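Local coordinates for protein phosphodiesterase (Salpingoeca rosetta, PDB 7D7P) that belongs to the cyclic nucleotide phosphodiesterase family, an all-helical fold of the HD clan, and holds a zinc ion and a magnesium ion, at residues N104-N108 against R277-E281; F130-E135 against R248-L252; I316-K321 against I341-L345. All coordinates share one frame; numbering follows the deposited sequence.

Interaction 1: N104-N108 against R277-E281; sequences NPFHN and RLQKE
Glu281 reaches from helix 268-291 into the turn 104-108 and takes three hydrogen bonds with one carboxylate. Glu281 OE2 accepts from two consecutive backbone groups, Phe106 N at 2.8 Å and His107 N at 2.9 Å. Both come from the same face of the carboxylate plane, and Phe106 N stands well above it. The other oxygen, Glu281 OE1, offers its syn lone pair to His107 ND1 at 2.8 Å. The N-H...O angle is 160°, and Glu281 OE1 lies in the plane of the imidazole. Together the three bonds should restrain the carboxylate's rotation, and the ND1 bond should steady the His107 ring. The Glu281 chain is extended beyond CG (chi2 -169°), which carries its carboxylate out to the turn.

A second polar link comes from Arg277. Arg277 NH1 gives a hydrogen bond to Pro105 O at 2.9 Å, on a lone pair in the carbonyl plane. The turn is also braced from within: Asn108 ND2 binds Asn104 O, and Asn104 ND2 binds His107 O as well as His150 O.

Apolar packing accompanies these bonds. Leu278 CD1 sits over one face of the Phe106 ring in a CH-pi contact, 4.3 Å from the centroid. Pro105 CG packs against Lys280 CD at 3.9 Å, the side chains crossing at about a right angle.

Asn108 caps helix 109-126, which carries the zinc ligand His111. His107 stacks on His150 and lies near the zinc ion without being a listed ligand. Glu281 probably orients it, a His-carboxylate pair beside the metal site of the phosphodiesterase fold.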
loop_
_atom_site.group_PDB
_atom_site.type_symbol
_atom_site.label_atom_id
_atom_site.label_comp_id
_atom_site.label_asym_id
_atom_site.label_seq_id
_atom_site.Cartn_x
_atom_site.Cartn_y
_atom_site.Cartn_z
ATOM N N ASN A 104 12.045 13.973 -26.550
ATOM C CA ASN A 104 11.168 14.126 -25.403
ATOM C C ASN A 104 11.969 14.016 -24.108
ATOM O O ASN A 104 13.064 13.445 -24.090
ATOM C CB ASN A 104 10.070 13.064 -25.431
ATOM C CG ASN A 104 9.217 13.137 -26.681
ATOM O OD1 ASN A 104 8.690 14.194 -27.031
ATOM N ND2 ASN A 104 9.080 12.008 -27.368
ATOM N N PRO A 105 11.448 14.570 -23.009
ATOM C CA PRO A 105 12.148 14.416 -21.720
ATOM C C PRO A 105 12.260 12.972 -21.260
ATOM O O PRO A 105 13.310 12.576 -20.742
ATOM C CB PRO A 105 11.293 15.255 -20.757
ATOM C CG PRO A 105 10.575 16.229 -21.630
ATOM C CD PRO A 105 10.314 15.507 -22.918
ATOM N N PHE A 106 11.208 12.171 -21.432
ATOM C CA PHE A 106 11.212 10.776 -21.001
ATOM C C PHE A 106 11.205 9.809 -22.172
ATOM O O PHE A 106 12.091 8.956 -22.279
ATOM C CB PHE A 106 10.016 10.500 -20.078
ATOM C CG PHE A 106 10.005 9.107 -19.499
ATOM C CD1 PHE A 106 9.486 8.039 -20.222
ATOM C CD2 PHE A 106 10.506 8.867 -18.231
ATOM C CE1 PHE A 106 9.478 6.764 -19.697
ATOM C CE2 PHE A 106 10.496 7.592 -17.697
ATOM C CZ PHE A 106 9.983 6.538 -18.432
ATOM N N HIS A 107 10.208 9.894 -23.057
ATOM C CA HIS A 107 10.042 8.911 -24.128
ATOM C C HIS A 107 10.993 9.263 -25.267
ATOM O O HIS A 107 10.605 9.787 -26.315
ATOM C CB HIS A 107 8.592 8.857 -24.595
ATOM C CG HIS A 107 7.655 8.262 -23.587
ATOM N ND1 HIS A 107 6.922 9.028 -22.707
ATOM C CD2 HIS A 107 7.337 6.973 -23.318
ATOM C CE1 HIS A 107 6.190 8.238 -21.941
ATOM N NE2 HIS A 107 6.425 6.986 -22.292
ATOM N N ASN A 108 12.271 8.954 -25.049
ATOM C CA ASN A 108 13.324 9.315 -25.989
ATOM C C ASN A 108 14.210 8.112 -26.300
ATOM O O ASN A 108 13.924 6.990 -25.868
ATOM C CB ASN A 108 14.163 10.471 -25.431
ATOM C CG ASN A 108 14.622 10.228 -23.998
ATOM O OD1 ASN A 108 15.103 9.145 -23.663
ATOM N ND2 ASN A 108 14.474 11.239 -23.146
ATOM N N ARG A 277 11.370 13.617 -15.362
ATOM C CA ARG A 277 11.227 13.809 -16.801
ATOM C C ARG A 277 9.832 13.423 -17.275
ATOM O O ARG A 277 9.270 14.080 -18.157
ATOM C CB ARG A 277 12.296 13.004 -17.540
ATOM C CG ARG A 277 13.687 13.590 -17.386
ATOM C CD ARG A 277 14.773 12.643 -17.865
ATOM N NE ARG A 277 16.060 13.327 -17.960
ATOM C CZ ARG A 277 16.545 13.846 -19.082
ATOM N NH1 ARG A 277 15.850 13.755 -20.208
ATOM N NH2 ARG A 277 17.724 14.454 -19.081
ATOM N N LEU A 278 9.256 12.362 -16.700
ATOM C CA LEU A 278 7.891 11.985 -17.057
ATOM C C LEU A 278 6.891 13.037 -16.595
ATOM O O LEU A 278 5.926 13.340 -17.306
ATOM C CB LEU A 278 7.550 10.620 -16.457
ATOM C CG LEU A 278 6.193 10.036 -16.865
ATOM C CD1 LEU A 278 6.185 9.688 -18.350
ATOM C CD2 LEU A 278 5.834 8.819 -16.017
ATOM N N GLN A 279 7.103 13.598 -15.401
ATOM C CA GLN A 279 6.233 14.663 -14.913
ATOM C C GLN A 279 6.244 15.859 -15.859
ATOM O O GLN A 279 5.207 16.494 -16.078
ATOM C CB GLN A 279 6.663 15.086 -13.506
ATOM C CG GLN A 279 5.722 16.075 -12.828
ATOM C CD GLN A 279 6.297 16.641 -11.540
ATOM O OE1 GLN A 279 7.461 17.035 -11.487
ATOM N NE2 GLN A 279 5.484 16.675 -10.492
ATOM N N LYS A 280 7.407 16.172 -16.437
ATOM C CA LYS A 280 7.488 17.276 -17.388
ATOM C C LYS A 280 6.632 17.010 -18.619
ATOM O O LYS A 280 5.988 17.926 -19.146
ATOM C CB LYS A 280 8.944 17.521 -17.786
ATOM C CG LYS A 280 9.169 18.833 -18.518
ATOM C CD LYS A 280 10.621 18.995 -18.931
ATOM C CE LYS A 280 11.171 20.348 -18.504
ATOM N NZ LYS A 280 12.471 20.646 -19.166
ATOM N N GLU A 281 6.612 15.761 -19.095
ATOM C CA GLU A 281 5.726 15.411 -20.199
ATOM C C GLU A 281 4.263 15.537 -19.790
ATOM O O GLU A 281 3.438 16.047 -20.559
ATOM C CB GLU A 281 6.025 13.995 -20.687
ATOM C CG GLU A 281 7.400 13.836 -21.303
ATOM C CD GLU A 281 7.572 12.512 -22.018
ATOM O OE1 GLU A 281 6.602 11.723 -22.063
ATOM O OE2 GLU A 281 8.680 12.263 -22.536
#

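Interaction 2: F130-E135 against R248-L252; sequences FITEVE and RLFVL
Arg248 and Glu135 form a buried salt bridge, flanked by apolar packing, that joins the start of helix 133-145, with the loop before it, to helix 245-260. The guanidinium comes side-on, with NE and NH2 each meeting a different carboxylate oxygen. Arg248 NE donates to the syn lone pair of Glu135 OE1 at 2.8 Å. Arg248 NH2 binds Glu135 OE2 at 2.8 Å, with OE2 close to the guanidinium plane. The planes of the two groups are 34° apart, so the side-on pair is twisted, not coplanar. The Arg248 chain leaves its helix extended and bends at chi3 (69°), which turns the guanidinium toward Glu135.

Both ends have further partners. Arg205 of helix 200-215 forms a second salt bridge with Glu135 OE2. Arg248 also binds Leu241 O and Asn245 OD1. Two arginines beside one buried carboxylate would be expected to favour its charged form.

Thr132 and Glu135 make a capping box at the N terminus of helix 133-145. Glu135 N donates to Thr132 OG1 at 3.1 Å, and Thr132 N returns a bond to Glu135 OE1 at 3.2 Å, from above the carboxylate plane. OE1 therefore serves the helix cap and the salt bridge at once.

Apolar contacts lie beside the salt bridge. Phe130 CD1 lies 3.8 Å from Arg248 CG, as the two side chains run past each other in opposite directions. Phe130 CZ meets Val251 CG1 at 4.1 Å. Leu252 divides its methyls: Leu252 CD2 touches Ile131 CD1 at 3.9 Å, while CD1 rests against Glu135 CB.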
loop_
_atom_site.group_PDB
_atom_site.type_symbol
_atom_site.label_atom_id
_atom_site.label_comp_id
_atom_site.label_asym_id
_atom_site.label_seq_id
_atom_site.Cartn_x
_atom_site.Cartn_y
_atom_site.Cartn_z
ATOM N N PHE A 130 13.976 -21.577 -21.879
ATOM C CA PHE A 130 12.778 -21.787 -22.685
ATOM C C PHE A 130 12.640 -20.853 -23.878
ATOM O O PHE A 130 11.972 -21.234 -24.848
ATOM C CB PHE A 130 11.504 -21.697 -21.822
ATOM C CG PHE A 130 11.329 -20.393 -21.083
ATOM C CD1 PHE A 130 10.794 -19.281 -21.717
ATOM C CD2 PHE A 130 11.655 -20.296 -19.740
ATOM C CE1 PHE A 130 10.618 -18.091 -21.032
ATOM C CE2 PHE A 130 11.478 -19.108 -19.050
ATOM C CZ PHE A 130 10.959 -18.004 -19.698
ATOM N N ILE A 131 13.247 -19.664 -23.864
ATOM C CA ILE A 131 13.148 -18.772 -25.012
ATOM C C ILE A 131 13.918 -19.363 -26.187
ATOM O O ILE A 131 14.972 -19.990 -26.016
ATOM C CB ILE A 131 13.654 -17.361 -24.658
ATOM C CG1 ILE A 131 13.162 -16.343 -25.690
ATOM C CG2 ILE A 131 15.174 -17.318 -24.573
ATOM C CD1 ILE A 131 13.547 -14.911 -25.371
ATOM N N THR A 132 13.381 -19.183 -27.389
ATOM C CA THR A 132 14.054 -19.646 -28.592
ATOM C C THR A 132 14.969 -18.556 -29.141
ATOM O O THR A 132 14.905 -17.390 -28.745
ATOM C CB THR A 132 13.041 -20.073 -29.657
ATOM O OG1 THR A 132 12.522 -18.912 -30.320
ATOM C CG2 THR A 132 11.896 -20.855 -29.026
ATOM N N GLU A 133 15.831 -18.958 -30.077
ATOM C CA GLU A 133 16.771 -18.018 -30.678
ATOM C C GLU A 133 16.046 -16.912 -31.431
ATOM O O GLU A 133 16.428 -15.740 -31.346
ATOM C CB GLU A 133 17.726 -18.762 -31.611
ATOM C CG GLU A 133 19.013 -18.016 -31.896
ATOM C CD GLU A 133 19.907 -17.929 -30.679
ATOM O OE1 GLU A 133 19.997 -18.929 -29.935
ATOM O OE2 GLU A 133 20.518 -16.861 -30.464
ATOM N N VAL A 134 14.997 -17.265 -32.177
ATOM C CA VAL A 134 14.257 -16.259 -32.932
ATOM C C VAL A 134 13.520 -15.316 -31.986
ATOM O O VAL A 134 13.506 -14.097 -32.193
ATOM C CB VAL A 134 13.300 -16.937 -33.930
ATOM C CG1 VAL A 134 12.304 -15.931 -34.492
ATOM C CG2 VAL A 134 14.084 -17.594 -35.058
ATOM N N GLU A 135 12.915 -15.859 -30.925
ATOM C CA GLU A 135 12.215 -15.016 -29.960
ATOM C C GLU A 135 13.175 -14.094 -29.217
ATOM O O GLU A 135 12.795 -12.979 -28.846
ATOM C CB GLU A 135 11.432 -15.883 -28.972
ATOM C CG GLU A 135 10.271 -16.646 -29.601
ATOM C CD GLU A 135 9.774 -17.786 -28.732
ATOM O OE1 GLU A 135 10.423 -18.089 -27.706
ATOM O OE2 GLU A 135 8.736 -18.388 -29.081
ATOM N N ARG A 248 4.369 -19.184 -23.481
ATOM C CA ARG A 248 5.699 -18.583 -23.520
ATOM C C ARG A 248 5.642 -17.159 -24.057
ATOM O O ARG A 248 6.371 -16.281 -23.580
ATOM C CB ARG A 248 6.641 -19.441 -24.367
ATOM C CG ARG A 248 8.084 -18.955 -24.371
ATOM C CD ARG A 248 9.013 -19.954 -25.047
ATOM N NE ARG A 248 8.790 -20.043 -26.488
ATOM C CZ ARG A 248 8.216 -21.077 -27.095
ATOM N NH1 ARG A 248 7.801 -22.117 -26.384
ATOM N NH2 ARG A 248 8.055 -21.072 -28.412
ATOM N N LEU A 249 4.782 -16.907 -25.048
ATOM C CA LEU A 249 4.623 -15.550 -25.559
ATOM C C LEU A 249 4.049 -14.626 -24.492
ATOM O O LEU A 249 4.443 -13.456 -24.396
ATOM C CB LEU A 249 3.735 -15.553 -26.804
ATOM C CG LEU A 249 3.467 -14.185 -27.438
ATOM C CD1 LEU A 249 4.775 -13.466 -27.753
ATOM C CD2 LEU A 249 2.608 -14.314 -28.690
ATOM N N PHE A 250 3.116 -15.132 -23.680
ATOM C CA PHE A 250 2.582 -14.338 -22.578
ATOM C C PHE A 250 3.691 -13.907 -21.625
ATOM O O PHE A 250 3.719 -12.755 -21.172
ATOM C CB PHE A 250 1.509 -15.135 -21.833
ATOM C CG PHE A 250 1.034 -14.480 -20.563
ATOM C CD1 PHE A 250 0.119 -13.442 -20.604
ATOM C CD2 PHE A 250 1.490 -14.915 -19.330
ATOM C CE1 PHE A 250 -0.323 -12.841 -19.442
ATOM C CE2 PHE A 250 1.051 -14.318 -18.163
ATOM C CZ PHE A 250 0.145 -13.280 -18.220
ATOM N N VAL A 251 4.617 -14.819 -21.317
ATOM C CA VAL A 251 5.726 -14.501 -20.420
ATOM C C VAL A 251 6.629 -13.438 -21.035
ATOM O O VAL A 251 7.079 -12.514 -20.347
ATOM C CB VAL A 251 6.506 -15.782 -20.072
ATOM C CG1 VAL A 251 7.823 -15.445 -19.385
ATOM C CG2 VAL A 251 5.657 -16.693 -19.196
ATOM N N LEU A 252 6.909 -13.551 -22.336
ATOM C CA LEU A 252 7.707 -12.528 -23.007
ATOM C C LEU A 252 7.023 -11.167 -22.944
ATOM O O LEU A 252 7.677 -10.145 -22.705
ATOM C CB LEU A 252 7.969 -12.929 -24.460
ATOM C CG LEU A 252 8.674 -14.268 -24.688
ATOM C CD1 LEU A 252 8.881 -14.517 -26.174
ATOM C CD2 LEU A 252 9.997 -14.315 -23.942
#

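Interaction 3: I316-K321 against I341-L345; sequences INFVVK and IDANL
Ile316 and Ile341 meet methyl to methyl at the tight centre of a nearly antiparallel helix pair. The pair is a helical hairpin: helix 305-330 turns back into helix 336-359, and the axes of segments 316-321 and 341-345 run at 158° to each other, 11.5 Å apart at their closest. Ile316 CG2 and Ile341 CG2 are 3.6 Å apart. Both isoleucines hold CG2 anti to the backbone N, which faces these branches toward each other while the side chains slide past in opposite directions.

The buried side continues at both ends. Ile316 CG2 also touches Leu345 CD1 at 4.0 Å. Val320 CG1 packs on Ile341 CD1 at 3.8 Å. Pro264, in a loop, touches Ile316 and Val320, and Ile265 touches Ile341. A wider pi-type turn at 316-320 interrupts the regular winding of the first helix, with Lys321 N bonding to Ile316 O.

The other side is more polar and less enclosed. Asn317 comes across Leu345 at about a right angle, and Asn317 OD1 meets Leu345 CD2 at 3.4 Å. Lys321 stretches out from its helix, extended throughout, and brings its ammonium group to Asp342 in a salt bridge. This edge faces the second subunit of the assembly. Glu287 of that subunit makes a long, weak ion pair with Lys321 and places its carboxylate close to that of Asp342, where the lysine could partly offset the two like charges. The Lys321 NZ to Asp342 OD1 bond is 2.8 Å long, and the nitrogen stands 37° out of the carboxylate plane.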
loop_
_atom_site.group_PDB
_atom_site.type_symbol
_atom_site.label_atom_id
_atom_site.label_comp_id
_atom_site.label_asym_id
_atom_site.label_seq_id
_atom_site.Cartn_x
_atom_site.Cartn_y
_atom_site.Cartn_z
ATOM N N ILE A 316 3.771 3.156 -7.202
ATOM C CA ILE A 316 4.488 1.987 -6.708
ATOM C C ILE A 316 3.565 1.101 -5.877
ATOM O O ILE A 316 3.580 -0.127 -6.009
ATOM C CB ILE A 316 5.730 2.429 -5.914
ATOM C CG1 ILE A 316 6.792 2.997 -6.859
ATOM C CG2 ILE A 316 6.290 1.274 -5.101
ATOM C CD1 ILE A 316 7.920 3.711 -6.150
ATOM N N ASN A 317 2.734 1.706 -5.025
ATOM C CA ASN A 317 1.928 0.914 -4.099
ATOM C C ASN A 317 0.828 0.134 -4.810
ATOM O O ASN A 317 0.479 -0.969 -4.376
ATOM C CB ASN A 317 1.317 1.814 -3.025
ATOM C CG ASN A 317 2.078 1.752 -1.715
ATOM O OD1 ASN A 317 2.859 0.830 -1.482
ATOM N ND2 ASN A 317 1.851 2.734 -0.852
ATOM N N PHE A 318 0.273 0.675 -5.894
ATOM C CA PHE A 318 -0.880 0.062 -6.536
ATOM C C PHE A 318 -0.589 -0.546 -7.901
ATOM O O PHE A 318 -1.430 -1.295 -8.409
ATOM C CB PHE A 318 -2.013 1.090 -6.676
ATOM C CG PHE A 318 -2.691 1.416 -5.377
ATOM C CD1 PHE A 318 -3.444 0.458 -4.716
ATOM C CD2 PHE A 318 -2.567 2.673 -4.810
ATOM C CE1 PHE A 318 -4.067 0.750 -3.518
ATOM C CE2 PHE A 318 -3.189 2.972 -3.611
ATOM C CZ PHE A 318 -3.939 2.009 -2.965
ATOM N N VAL A 319 0.562 -0.259 -8.508
ATOM C CA VAL A 319 0.842 -0.774 -9.847
ATOM C C VAL A 319 2.122 -1.605 -9.860
ATOM O O VAL A 319 2.108 -2.774 -10.262
ATOM C CB VAL A 319 0.929 0.368 -10.876
ATOM C CG1 VAL A 319 1.258 -0.189 -12.252
ATOM C CG2 VAL A 319 -0.371 1.155 -10.914
ATOM N N VAL A 320 3.235 -1.015 -9.427
ATOM C CA VAL A 320 4.530 -1.674 -9.571
ATOM C C VAL A 320 4.692 -2.788 -8.545
ATOM O O VAL A 320 5.062 -3.916 -8.890
ATOM C CB VAL A 320 5.673 -0.647 -9.473
ATOM C CG1 VAL A 320 7.018 -1.333 -9.687
ATOM C CG2 VAL A 320 5.473 0.462 -10.489
ATOM N N LYS A 321 4.432 -2.489 -7.272
ATOM C CA LYS A 321 4.624 -3.498 -6.228
ATOM C C LYS A 321 3.720 -4.708 -6.406
ATOM O O LYS A 321 4.231 -5.844 -6.329
ATOM C CB LYS A 321 4.442 -2.857 -4.846
ATOM C CG LYS A 321 4.921 -3.713 -3.687
ATOM C CD LYS A 321 5.073 -2.867 -2.428
ATOM C CE LYS A 321 5.658 -3.668 -1.279
ATOM N NZ LYS A 321 6.054 -2.784 -0.147
ATOM N N ILE A 341 12.417 -1.866 -5.041
ATOM C CA ILE A 341 11.160 -1.122 -5.055
ATOM C C ILE A 341 10.858 -0.556 -3.672
ATOM O O ILE A 341 10.432 0.597 -3.537
ATOM C CB ILE A 341 10.022 -2.026 -5.570
ATOM C CG1 ILE A 341 10.169 -2.263 -7.075
ATOM C CG2 ILE A 341 8.662 -1.425 -5.249
ATOM C CD1 ILE A 341 9.405 -3.463 -7.582
ATOM N N ASP A 342 11.091 -1.348 -2.621
ATOM C CA ASP A 342 10.798 -0.885 -1.267
ATOM C C ASP A 342 11.728 0.247 -0.846
ATOM O O ASP A 342 11.286 1.216 -0.217
ATOM C CB ASP A 342 10.890 -2.052 -0.284
ATOM C CG ASP A 342 9.694 -2.982 -0.373
ATOM O OD1 ASP A 342 8.694 -2.604 -1.019
ATOM O OD2 ASP A 342 9.756 -4.093 0.197
ATOM N N ALA A 343 13.017 0.145 -1.180
ATOM C CA ALA A 343 13.952 1.215 -0.843
ATOM C C ALA A 343 13.553 2.528 -1.506
ATOM O O ALA A 343 13.592 3.589 -0.871
ATOM C CB ALA A 343 15.374 0.819 -1.243
ATOM N N ASN A 344 13.161 2.477 -2.782
ATOM C CA ASN A 344 12.687 3.683 -3.457
ATOM C C ASN A 344 11.373 4.170 -2.856
ATOM O O ASN A 344 11.174 5.378 -2.683
ATOM C CB ASN A 344 12.524 3.421 -4.954
ATOM C CG ASN A 344 13.852 3.231 -5.663
ATOM O OD1 ASN A 344 14.871 3.791 -5.260
ATOM N ND2 ASN A 344 13.843 2.445 -6.735
ATOM N N LEU A 345 10.463 3.245 -2.537
ATOM C CA LEU A 345 9.205 3.632 -1.909
ATOM C C LEU A 345 9.443 4.324 -0.572
ATOM O O LEU A 345 8.798 5.333 -0.261
ATOM C CB LEU A 345 8.313 2.404 -1.726
ATOM C CG LEU A 345 6.957 2.644 -1.061
ATOM C CD1 LEU A 345 6.134 3.649 -1.856
ATOM C CD2 LEU A 345 6.204 1.332 -0.901
#

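In the fold
From the N terminus, residues 104-108 come first, in the loop before helix 109-126. Interaction 1 joins them to helix 268-291 and closes a loop of 168 residues. Interaction 2 is nested inside it, joining the start of helix 133-145 to helix 245-260. The two lie on opposite sides of the chain's centre, their centres 30 Å apart. Interaction 3 follows in series and closes a short hairpin between helices 305-330 and 336-359. None of the three touches another. Interaction 1 ties the metal-site turn to helix 268-291, interaction 2 holds the far side of the helical bundle, and interaction 3 pairs the last two helices near the second subunit.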